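Local coordinates for glycosyltransferase Gtf1 (Streptococcus pneumoniae, PDB 4PQG), which belongs to the glycosyltransferases of the GT-B fold and binds uridine-5'-diphosphate in the model, at residues A[359-367]-A[386-395]; A[344-353]-A[456-466]. One frame throughout, in Å; residues are numbered along the deposited sequence.

Contact 1 of 2, residues A[359-367]-A[386-395]; sequences ELTFDIYGS and YIQLKGHAEL. With UDP (uridine-5'-diphosphate), chain C.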
loop_
_atom_site.group_PDB
_atom_site.type_symbol
_atom_site.label_atom_id
_atom_site.label_comp_id
_atom_site.label_asym_id
_atom_site.label_seq_id
_atom_site.Cartn_x
_atom_site.Cartn_y
_atom_site.Cartn_z
ATOM N N GLU A 359 21.101 -11.374 -25.386
ATOM C CA GLU A 359 21.164 -9.973 -24.986
ATOM C C GLU A 359 20.079 -9.607 -23.945
ATOM O O GLU A 359 20.163 -8.568 -23.289
ATOM C CB GLU A 359 21.036 -9.092 -26.231
ATOM C CG GLU A 359 21.922 -7.854 -26.240
ATOM C CD GLU A 359 23.409 -8.184 -26.225
ATOM O OE1 GLU A 359 23.807 -9.257 -26.734
ATOM O OE2 GLU A 359 24.188 -7.363 -25.698
ATOM N N LEU A 360 19.071 -10.470 -23.813
ATOM C CA LEU A 360 17.975 -10.272 -22.860
ATOM C C LEU A 360 18.428 -9.884 -21.460
ATOM O O LEU A 360 19.316 -10.524 -20.899
ATOM C CB LEU A 360 17.137 -11.543 -22.740
ATOM C CG LEU A 360 15.983 -11.723 -23.713
ATOM C CD1 LEU A 360 15.167 -12.936 -23.276
ATOM C CD2 LEU A 360 15.121 -10.466 -23.787
ATOM N N THR A 361 17.815 -8.838 -20.902
ATOM C CA THR A 361 17.909 -8.582 -19.456
ATOM C C THR A 361 16.518 -8.455 -18.834
ATOM O O THR A 361 15.545 -8.210 -19.535
ATOM C CB THR A 361 18.716 -7.329 -19.114
ATOM O OG1 THR A 361 18.220 -6.234 -19.894
ATOM C CG2 THR A 361 20.219 -7.555 -19.369
ATOM N N PHE A 362 16.447 -8.626 -17.515
ATOM C CA PHE A 362 15.179 -8.669 -16.780
ATOM C C PHE A 362 15.410 -8.055 -15.415
ATOM O O PHE A 362 16.077 -8.651 -14.587
ATOM C CB PHE A 362 14.688 -10.127 -16.632
ATOM C CG PHE A 362 13.364 -10.280 -15.903
ATOM C CD1 PHE A 362 12.377 -9.288 -15.962
ATOM C CD2 PHE A 362 13.084 -11.446 -15.195
ATOM C CE1 PHE A 362 11.155 -9.452 -15.306
ATOM C CE2 PHE A 362 11.866 -11.611 -14.548
ATOM C CZ PHE A 362 10.901 -10.611 -14.603
ATOM N N ASP A 363 14.882 -6.846 -15.213
ATOM C CA ASP A 363 14.944 -6.162 -13.918
ATOM C C ASP A 363 13.638 -6.324 -13.163
ATOM O O ASP A 363 12.554 -6.152 -13.733
ATOM C CB ASP A 363 15.301 -4.678 -14.104
ATOM C CG ASP A 363 16.788 -4.463 -14.364
ATOM O OD1 ASP A 363 17.604 -5.378 -14.074
ATOM O OD2 ASP A 363 17.141 -3.368 -14.854
ATOM N N ILE A 364 13.756 -6.673 -11.882
ATOM C CA ILE A 364 12.608 -6.975 -11.025
ATOM C C ILE A 364 12.518 -5.945 -9.896
ATOM O O ILE A 364 13.370 -5.912 -9.010
ATOM C CB ILE A 364 12.688 -8.422 -10.453
ATOM C CG1 ILE A 364 12.647 -9.463 -11.581
ATOM C CG2 ILE A 364 11.554 -8.692 -9.475
ATOM C CD1 ILE A 364 13.064 -10.868 -11.155
ATOM N N TYR A 365 11.492 -5.104 -9.950
ATOM C CA TYR A 365 11.264 -4.052 -8.948
ATOM C C TYR A 365 10.224 -4.493 -7.923
ATOM O O TYR A 365 9.267 -5.174 -8.265
ATOM C CB TYR A 365 10.802 -2.767 -9.630
ATOM C CG TYR A 365 11.896 -2.118 -10.443
ATOM C CD1 TYR A 365 12.680 -1.101 -9.905
ATOM C CD2 TYR A 365 12.163 -2.541 -11.742
ATOM C CE1 TYR A 365 13.692 -0.514 -10.636
ATOM C CE2 TYR A 365 13.176 -1.956 -12.486
ATOM C CZ TYR A 365 13.941 -0.953 -11.927
ATOM O OH TYR A 365 14.944 -0.379 -12.669
ATOM N N GLY A 366 10.433 -4.115 -6.671
ATOM C CA GLY A 366 9.505 -4.450 -5.590
ATOM C C GLY A 366 10.199 -5.126 -4.419
ATOM O O GLY A 366 11.400 -5.391 -4.472
ATOM N N SER A 367 9.440 -5.389 -3.357
ATOM C CA SER A 367 9.952 -6.082 -2.175
ATOM C C SER A 367 8.975 -7.149 -1.758
ATOM O O SER A 367 7.803 -7.087 -2.105
ATOM C CB SER A 367 10.145 -5.119 -1.003
ATOM O OG SER A 367 11.015 -4.084 -1.390
ATOM N N TYR A 386 22.319 -10.863 -15.886
ATOM C CA TYR A 386 21.200 -10.407 -16.715
ATOM C C TYR A 386 19.804 -10.410 -16.062
ATOM O O TYR A 386 18.841 -9.904 -16.659
ATOM C CB TYR A 386 21.195 -11.140 -18.062
ATOM C CG TYR A 386 20.776 -12.600 -18.054
ATOM C CD1 TYR A 386 19.478 -12.968 -18.392
ATOM C CD2 TYR A 386 21.693 -13.618 -17.770
ATOM C CE1 TYR A 386 19.084 -14.300 -18.409
ATOM C CE2 TYR A 386 21.310 -14.961 -17.793
ATOM C CZ TYR A 386 20.004 -15.291 -18.115
ATOM O OH TYR A 386 19.598 -16.607 -18.149
ATOM N N ILE A 387 19.697 -10.993 -14.866
ATOM C CA ILE A 387 18.469 -10.919 -14.054
ATOM C C ILE A 387 18.814 -10.371 -12.664
ATOM O O ILE A 387 19.651 -10.952 -11.948
ATOM C CB ILE A 387 17.735 -12.281 -13.931
ATOM C CG1 ILE A 387 17.460 -12.875 -15.318
ATOM C CG2 ILE A 387 16.403 -12.117 -13.190
ATOM C CD1 ILE A 387 16.972 -14.312 -15.321
ATOM N N GLN A 388 18.180 -9.250 -12.300
ATOM C CA GLN A 388 18.482 -8.547 -11.041
ATOM C C GLN A 388 17.249 -8.003 -10.296
ATOM O O GLN A 388 16.275 -7.569 -10.910
ATOM C CB GLN A 388 19.485 -7.413 -11.277
ATOM C CG GLN A 388 20.903 -7.907 -11.528
ATOM C CD GLN A 388 21.795 -6.873 -12.191
ATOM O OE1 GLN A 388 21.476 -5.680 -12.227
ATOM N NE2 GLN A 388 22.929 -7.338 -12.735
ATOM N N LEU A 389 17.333 -8.047 -8.968
ATOM C CA LEU A 389 16.335 -7.485 -8.069
ATOM C C LEU A 389 16.760 -6.070 -7.736
ATOM O O LEU A 389 17.856 -5.838 -7.228
ATOM C CB LEU A 389 16.245 -8.310 -6.780
ATOM C CG LEU A 389 15.387 -9.584 -6.695
ATOM C CD1 LEU A 389 15.649 -10.543 -7.843
ATOM C CD2 LEU A 389 15.621 -10.285 -5.364
ATOM N N LYS A 390 15.883 -5.129 -8.023
ATOM C CA LYS A 390 16.217 -3.718 -7.882
ATOM C C LYS A 390 15.696 -3.106 -6.589
ATOM O O LYS A 390 16.053 -1.986 -6.265
ATOM C CB LYS A 390 15.677 -2.929 -9.074
ATOM C CG LYS A 390 16.137 -3.457 -10.429
ATOM C CD LYS A 390 17.651 -3.369 -10.591
ATOM C CE LYS A 390 18.040 -1.991 -11.094
ATOM N NZ LYS A 390 19.504 -1.752 -10.916
ATOM N N GLY A 391 14.851 -3.831 -5.859
ATOM C CA GLY A 391 14.225 -3.269 -4.656
ATOM C C GLY A 391 12.972 -2.496 -5.016
ATOM O O GLY A 391 12.596 -2.421 -6.188
ATOM N N HIS A 392 12.317 -1.924 -4.009
ATOM C CA HIS A 392 11.120 -1.107 -4.233
ATOM C C HIS A 392 11.591 0.269 -4.574
ATOM O O HIS A 392 12.357 0.869 -3.812
ATOM C CB HIS A 392 10.248 -1.087 -2.977
ATOM C CG HIS A 392 8.877 -0.505 -3.197
ATOM N ND1 HIS A 392 7.794 -1.271 -3.444
ATOM C CD2 HIS A 392 8.432 0.822 -3.192
ATOM C CE1 HIS A 392 6.714 -0.486 -3.602
ATOM N NE2 HIS A 392 7.106 0.800 -3.449
ATOM N N ALA A 393 11.178 0.794 -5.728
ATOM C CA ALA A 393 11.652 2.116 -6.140
ATOM C C ALA A 393 10.547 3.065 -6.623
ATOM O O ALA A 393 9.402 2.658 -6.834
ATOM C CB ALA A 393 12.759 1.977 -7.187
ATOM N N GLU A 394 10.894 4.343 -6.745
ATOM C CA GLU A 394 10.070 5.317 -7.453
ATOM C C GLU A 394 10.180 4.989 -8.947
ATOM O O GLU A 394 11.269 5.025 -9.500
ATOM C CB GLU A 394 10.582 6.747 -7.179
ATOM C CG GLU A 394 10.134 7.796 -8.195
ATOM C CD GLU A 394 8.624 7.882 -8.286
ATOM O OE1 GLU A 394 7.966 7.837 -7.225
ATOM O OE2 GLU A 394 8.088 7.967 -9.407
ATOM N N LEU A 395 9.057 4.670 -9.582
ATOM C CA LEU A 395 9.076 4.080 -10.921
ATOM C C LEU A 395 8.748 5.022 -12.086
ATOM O O LEU A 395 8.830 4.600 -13.250
ATOM C CB LEU A 395 8.150 2.861 -10.986
ATOM C CG LEU A 395 8.315 1.718 -9.983
ATOM C CD1 LEU A 395 7.212 0.700 -10.196
ATOM C CD2 LEU A 395 9.683 1.058 -10.111
HETATM N N1 UDP C . 5.508 0.025 -6.862
HETATM C C2 UDP C . 6.551 0.945 -6.623
HETATM N N3 UDP C . 7.807 0.523 -6.672
HETATM C C4 UDP C . 8.133 -0.751 -6.934
HETATM C C5 UDP C . 7.130 -1.695 -7.169
HETATM C C6 UDP C . 5.798 -1.266 -7.130
HETATM O O2 UDP C . 6.312 2.154 -6.379
HETATM O O4 UDP C . 9.344 -1.064 -6.964
HETATM C "C1'" UDP C . 4.127 0.530 -6.842
HETATM C "C2'" UDP C . 3.616 0.613 -8.278
HETATM O "O2'" UDP C . 3.960 1.840 -8.951
HETATM C "C3'" UDP C . 2.111 0.447 -8.157
HETATM C "C4'" UDP C . 1.933 -0.329 -6.854
HETATM O "O4'" UDP C . 3.215 -0.366 -6.206
HETATM O "O3'" UDP C . 1.468 1.721 -8.038
HETATM C "C5'" UDP C . 1.479 -1.770 -7.081
HETATM O "O5'" UDP C . 0.125 -1.753 -7.498
HETATM P PA UDP C . -0.506 -2.955 -8.353
HETATM O O1A UDP C . -1.956 -2.650 -8.616
HETATM O O2A UDP C . 0.412 -3.174 -9.532
HETATM O O3A UDP C . -0.262 -4.312 -7.514
HETATM P PB UDP C . -0.790 -4.771 -6.065
HETATM O O1B UDP C . -1.170 -6.221 -6.264
HETATM O O2B UDP C . 0.390 -4.546 -5.133
HETATM O O3B UDP C . -2.011 -3.921 -5.767
HETATM O O HOH W 1 19.249 -7.124 -15.444
HETATM O O HOH W 2 13.313 -6.199 -6.315
HETATM O O HOH W 3 6.897 -3.883 -3.452
HETATM O O HOH W 4 13.442 -1.991 -1.517
#
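Phe-362 N begins the pairing of two parallel strands by donating to Tyr-386 O (2.8 Å), and from there the backbone bonds run back and forth: Gln-388 N to Phe-362 O, Ile-364 N to Gln-388 O, and Lys-390 N to Ile-364 O, the last nearly straight at 176°. Gly-366 N then reaches Gly-391 O at 2.8 Å, but from above the carbonyl plane, close to where uridine-5'-diphosphate is bound. One water there donates to Ile-364 O and Gly-366 O and accepts from Gly-391 N. Another water joins Ser-367 N to His-392 ND1, and a third Ser-367 OG to His-392 N. Uridine-5'-diphosphate is read by the backbone of Ala-393, whose N donates to O4 (2.9 Å) and whose O accepts from N3 (2.7 Å), so that one residue both donates to and accepts from the uracil. His-392, with CG anti to the backbone N (chi1 -169°), carries its ring over the same base, N3 standing above the ring centre; NE2 is hydrogen-bonded to Tyr-27 OH. Lys-390 bends at chi2 and chi3 along Tyr-365, its CB over one ring face 3.7 Å from the centroid, a CH-pi contact. The ring is also met by Leu-395 CD2 and, at its edge, by Ala-393 CB. Tyr-365 OH and Asp-363 OD2 both bond to Tyr-402 OH, while Asp-363 OD1 accepts from a water. On the other side of the sheet Ile-387 CG2 meets both Phe-362 CD2 (3.9 Å) and Ile-364 CD1. Helix 371-380 links the two strands as a beta-alpha-beta unit and packs on Ile-387 and Leu-389; helix 343-353 covers Phe-362 and Ile-364, and strand 330-334 pairs with strand 361-365 along its other edge.

Contact 2 of 2, residues A[344-353]-A[456-466]; sequences DWLVKAVIEA and HVEDQIKQAYA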
loop_
_atom_site.group_PDB
_atom_site.type_symbol
_atom_site.label_atom_id
_atom_site.label_comp_id
_atom_site.label_asym_id
_atom_site.label_seq_id
_atom_site.Cartn_x
_atom_site.Cartn_y
_atom_site.Cartn_z
ATOM N N ASP A 344 8.701 -16.037 -10.072
ATOM C CA ASP A 344 9.592 -17.177 -10.325
ATOM C C ASP A 344 9.371 -17.795 -11.700
ATOM O O ASP A 344 10.331 -18.177 -12.369
ATOM C CB ASP A 344 9.528 -18.228 -9.212
ATOM C CG ASP A 344 8.125 -18.743 -8.974
ATOM O OD1 ASP A 344 7.217 -17.898 -8.798
ATOM O OD2 ASP A 344 7.936 -19.983 -8.959
ATOM N N TRP A 345 8.114 -17.865 -12.131
ATOM C CA TRP A 345 7.792 -18.283 -13.492
ATOM C C TRP A 345 8.409 -17.382 -14.520
ATOM O O TRP A 345 8.929 -17.872 -15.533
ATOM C CB TRP A 345 6.283 -18.392 -13.704
ATOM C CG TRP A 345 5.594 -19.404 -12.816
ATOM C CD1 TRP A 345 6.177 -20.418 -12.065
ATOM C CD2 TRP A 345 4.146 -19.556 -12.591
ATOM N NE1 TRP A 345 5.225 -21.143 -11.399
ATOM C CE2 TRP A 345 3.992 -20.684 -11.664
ATOM C CE3 TRP A 345 3.013 -18.878 -13.025
ATOM C CZ2 TRP A 345 2.748 -21.106 -11.216
ATOM C CZ3 TRP A 345 1.759 -19.301 -12.558
ATOM C CH2 TRP A 345 1.634 -20.398 -11.678
ATOM N N LEU A 346 8.385 -16.064 -14.286
ATOM C CA LEU A 346 9.015 -15.124 -15.214
ATOM C C LEU A 346 10.528 -15.295 -15.286
ATOM O O LEU A 346 11.115 -15.233 -16.382
ATOM C CB LEU A 346 8.700 -13.661 -14.851
ATOM C CG LEU A 346 7.228 -13.251 -14.925
ATOM C CD1 LEU A 346 7.098 -11.788 -14.520
ATOM C CD2 LEU A 346 6.688 -13.483 -16.333
ATOM N N VAL A 347 11.161 -15.476 -14.129
ATOM C CA VAL A 347 12.607 -15.650 -14.095
ATOM C C VAL A 347 13.011 -16.880 -14.931
ATOM O O VAL A 347 13.883 -16.775 -15.808
ATOM C CB VAL A 347 13.167 -15.722 -12.645
ATOM C CG1 VAL A 347 14.634 -16.130 -12.641
ATOM C CG2 VAL A 347 13.017 -14.377 -11.945
ATOM N N LYS A 348 12.364 -18.022 -14.683
ATOM C CA LYS A 348 12.605 -19.253 -15.472
ATOM C C LYS A 348 12.333 -19.107 -16.982
ATOM O O LYS A 348 13.054 -19.675 -17.817
ATOM C CB LYS A 348 11.821 -20.428 -14.890
ATOM C CG LYS A 348 12.191 -20.711 -13.440
ATOM C CD LYS A 348 11.704 -22.070 -12.974
ATOM C CE LYS A 348 12.271 -22.400 -11.603
ATOM N NZ LYS A 348 11.986 -23.823 -11.269
ATOM N N ALA A 349 11.303 -18.335 -17.324
ATOM C CA ALA A 349 10.994 -18.025 -18.713
ATOM C C ALA A 349 12.106 -17.200 -19.354
ATOM O O ALA A 349 12.514 -17.475 -20.498
ATOM C CB ALA A 349 9.662 -17.297 -18.813
ATOM N N VAL A 350 12.602 -16.208 -18.616
ATOM C CA VAL A 350 13.671 -15.338 -19.103
ATOM C C VAL A 350 14.981 -16.116 -19.280
ATOM O O VAL A 350 15.649 -15.947 -20.294
ATOM C CB VAL A 350 13.842 -14.059 -18.243
ATOM C CG1 VAL A 350 15.052 -13.240 -18.680
ATOM C CG2 VAL A 350 12.588 -13.205 -18.348
ATOM N N ILE A 351 15.323 -16.974 -18.317
ATOM C CA ILE A 351 16.476 -17.884 -18.444
ATOM C C ILE A 351 16.409 -18.696 -19.742
ATOM O O ILE A 351 17.417 -18.858 -20.433
ATOM C CB ILE A 351 16.610 -18.836 -17.225
ATOM C CG1 ILE A 351 16.945 -18.037 -15.963
ATOM C CG2 ILE A 351 17.665 -19.926 -17.464
ATOM C CD1 ILE A 351 16.642 -18.801 -14.685
ATOM N N GLU A 352 15.214 -19.176 -20.065
ATOM C CA GLU A 352 14.980 -20.001 -21.239
ATOM C C GLU A 352 15.081 -19.178 -22.526
ATOM O O GLU A 352 15.781 -19.575 -23.464
ATOM C CB GLU A 352 13.619 -20.699 -21.112
ATOM C CG GLU A 352 13.246 -21.658 -22.229
ATOM C CD GLU A 352 14.056 -22.953 -22.227
ATOM O OE1 GLU A 352 14.638 -23.323 -21.178
ATOM O OE2 GLU A 352 14.092 -23.605 -23.295
ATOM N N ALA A 353 14.408 -18.030 -22.560
ATOM C CA ALA A 353 14.433 -17.156 -23.730
ATOM C C ALA A 353 15.844 -16.656 -24.020
ATOM O O ALA A 353 16.207 -16.425 -25.180
ATOM C CB ALA A 353 13.473 -15.987 -23.559
ATOM N N HIS A 456 -1.485 -25.267 -13.634
ATOM C CA HIS A 456 -0.282 -24.428 -13.543
ATOM C C HIS A 456 1.011 -25.198 -13.664
ATOM O O HIS A 456 1.867 -25.113 -12.783
ATOM C CB HIS A 456 -0.289 -23.602 -12.249
ATOM C CG HIS A 456 -1.421 -22.605 -12.167
ATOM N ND1 HIS A 456 -2.473 -22.771 -11.350
ATOM C CD2 HIS A 456 -1.643 -21.413 -12.856
ATOM C CE1 HIS A 456 -3.324 -21.741 -11.499
ATOM N NE2 HIS A 456 -2.815 -20.912 -12.422
ATOM N N VAL A 457 1.163 -25.961 -14.749
ATOM C CA VAL A 457 2.386 -26.746 -14.985
ATOM C C VAL A 457 3.556 -25.802 -15.287
ATOM O O VAL A 457 3.566 -25.117 -16.310
ATOM C CB VAL A 457 2.217 -27.767 -16.142
ATOM C CG1 VAL A 457 3.461 -28.641 -16.281
ATOM C CG2 VAL A 457 0.969 -28.619 -15.936
ATOM N N GLU A 458 4.534 -25.776 -14.390
ATOM C CA GLU A 458 5.675 -24.868 -14.489
ATOM C C GLU A 458 6.459 -24.964 -15.809
ATOM O O GLU A 458 6.757 -23.940 -16.427
ATOM C CB GLU A 458 6.606 -25.049 -13.293
ATOM C CG GLU A 458 7.691 -23.992 -13.205
ATOM C CD GLU A 458 8.790 -24.351 -12.224
ATOM O OE1 GLU A 458 9.585 -25.274 -12.515
ATOM O OE2 GLU A 458 8.870 -23.699 -11.165
ATOM N N ASP A 459 6.781 -26.176 -16.251
ATOM C CA ASP A 459 7.473 -26.346 -17.544
ATOM C C ASP A 459 6.738 -25.736 -18.741
ATOM O O ASP A 459 7.371 -25.116 -19.597
ATOM C CB ASP A 459 7.741 -27.822 -17.830
ATOM C CG ASP A 459 8.739 -28.438 -16.870
ATOM O OD1 ASP A 459 9.538 -27.704 -16.240
ATOM O OD2 ASP A 459 8.727 -29.677 -16.757
ATOM N N GLN A 460 5.419 -25.940 -18.808
ATOM C CA GLN A 460 4.563 -25.358 -19.853
ATOM C C GLN A 460 4.541 -23.840 -19.788
ATOM O O GLN A 460 4.615 -23.164 -20.817
ATOM C CB GLN A 460 3.118 -25.840 -19.714
ATOM C CG GLN A 460 2.694 -26.877 -20.727
ATOM C CD GLN A 460 3.317 -28.221 -20.442
ATOM O OE1 GLN A 460 2.784 -29.014 -19.650
ATOM N NE2 GLN A 460 4.459 -28.489 -21.081
ATOM N N ILE A 461 4.416 -23.313 -18.572
ATOM C CA ILE A 461 4.371 -21.866 -18.363
ATOM C C ILE A 461 5.659 -21.195 -18.832
ATOM O O ILE A 461 5.607 -20.246 -19.611
ATOM C CB ILE A 461 4.086 -21.512 -16.892
ATOM C CG1 ILE A 461 2.644 -21.895 -16.533
ATOM C CG2 ILE A 461 4.359 -20.028 -16.626
ATOM C CD1 ILE A 461 2.436 -22.085 -15.035
ATOM N N LYS A 462 6.806 -21.684 -18.373
ATOM C CA LYS A 462 8.076 -21.068 -18.739
ATOM C C LYS A 462 8.319 -21.143 -20.246
ATOM O O LYS A 462 8.866 -20.211 -20.840
ATOM C CB LYS A 462 9.243 -21.664 -17.939
ATOM C CG LYS A 462 10.058 -22.734 -18.635
ATOM C CD LYS A 462 11.022 -23.390 -17.663
ATOM C CE LYS A 462 11.565 -24.682 -18.253
ATOM N NZ LYS A 462 11.969 -25.625 -17.172
ATOM N N GLN A 463 7.891 -22.250 -20.853
ATOM C CA GLN A 463 8.017 -22.454 -22.295
ATOM C C GLN A 463 7.133 -21.474 -23.057
ATOM O O GLN A 463 7.549 -20.931 -24.077
ATOM C CB GLN A 463 7.687 -23.910 -22.657
ATOM C CG GLN A 463 7.225 -24.160 -24.085
ATOM C CD GLN A 463 6.854 -25.623 -24.325
ATOM O OE1 GLN A 463 5.685 -25.960 -24.577
ATOM N NE2 GLN A 463 7.847 -26.509 -24.217
ATOM N N ALA A 464 5.929 -21.229 -22.548
ATOM C CA ALA A 464 5.009 -20.287 -23.182
ATOM C C ALA A 464 5.546 -18.864 -23.144
ATOM O O ALA A 464 5.661 -18.219 -24.188
ATOM C CB ALA A 464 3.612 -20.371 -22.567
ATOM N N TYR A 465 5.883 -18.363 -21.954
ATOM C CA TYR A 465 6.455 -17.012 -21.844
ATOM C C TYR A 465 7.728 -16.867 -22.690
ATOM O O TYR A 465 7.864 -15.884 -23.433
ATOM C CB TYR A 465 6.725 -16.631 -20.379
ATOM C CG TYR A 465 5.514 -16.081 -19.670
ATOM C CD1 TYR A 465 5.302 -14.700 -19.574
ATOM C CD2 TYR A 465 4.569 -16.941 -19.101
ATOM C CE1 TYR A 465 4.178 -14.192 -18.931
ATOM C CE2 TYR A 465 3.461 -16.443 -18.443
ATOM C CZ TYR A 465 3.269 -15.073 -18.353
ATOM O OH TYR A 465 2.147 -14.604 -17.709
ATOM N N ALA A 466 8.642 -17.840 -22.585
ATOM C CA ALA A 466 9.871 -17.838 -23.400
ATOM C C ALA A 466 9.545 -17.696 -24.881
ATOM O O ALA A 466 10.112 -16.833 -25.552
ATOM C CB ALA A 466 10.698 -19.094 -23.172
#
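Trp-345 carries Ile-461 CD1 on one face of its indole, 3.6 Å from the centroid of the six-membered ring and almost on the ring normal, a CH-pi contact. The His-456 ring lies nearly parallel to the indole, with planes 25° apart, but slid so far that overlap is slight; Trp-345 CH2 and His-456 CD2 approach to 3.6 Å. His-342 stacks on Trp-345 as well. Glu-458 sets its CG near Trp-345 CD1, its carboxylate nearly perpendicular to the indole (84°). The Tyr-465 ring is met obliquely by Leu-346 CD2, has Ile-461 O in plane at its edge, and packs edge-to-face with Phe-431; its OH bonds to Thr-407 O. The axes of the segments of helices 343-353 and 458-474, inclined at 57°, pass 7.9 Å apart. The methyl groups of Ala-349 and Ala-466 let the backbones come close: Ala-349 CB touches Tyr-465 CB at 3.4 Å, and Ala-466 CB sits against Ala-349 O and Glu-352 CG. Lys-348, extended beyond CG, crosses Glu-458 at about a right angle and places NZ 3.1 Å from both OE1 and OE2, a salt bridge of two weak hydrogen bonds. Lys-462 NZ makes a weak salt bridge to Asp-459 OD1 within its own helix. Apolar and aromatic packing therefore probably supplies most of the adhesion, with the Lys-348 salt bridge adding to it at the margin.

Overall arrangement
Contact 1 is nested in the chain loop that contact 2 closes, and their centres are about 17 Å apart. Helix 343-353, which supplies one half of contact 2, leads directly into strand 361-365 of contact 1. The helix turns a second side to that strand: Val-350 CG2 meets Phe-362 CD2 and Val-347 CG2 meets Ile-364 CD1, each at 3.6 Å, while Leu-360 CD1 reaches Ala-353 CB at 3.5 Å. Both helices of contact 2 pack on the same parallel sheet, helix 343-353 against strand 361-365 and helix 458-474 against strand 428-431. Contact 1 touches uridine-5'-diphosphate directly, whereas in contact 2 the side chain of Leu-346 remains about 12 Å from it.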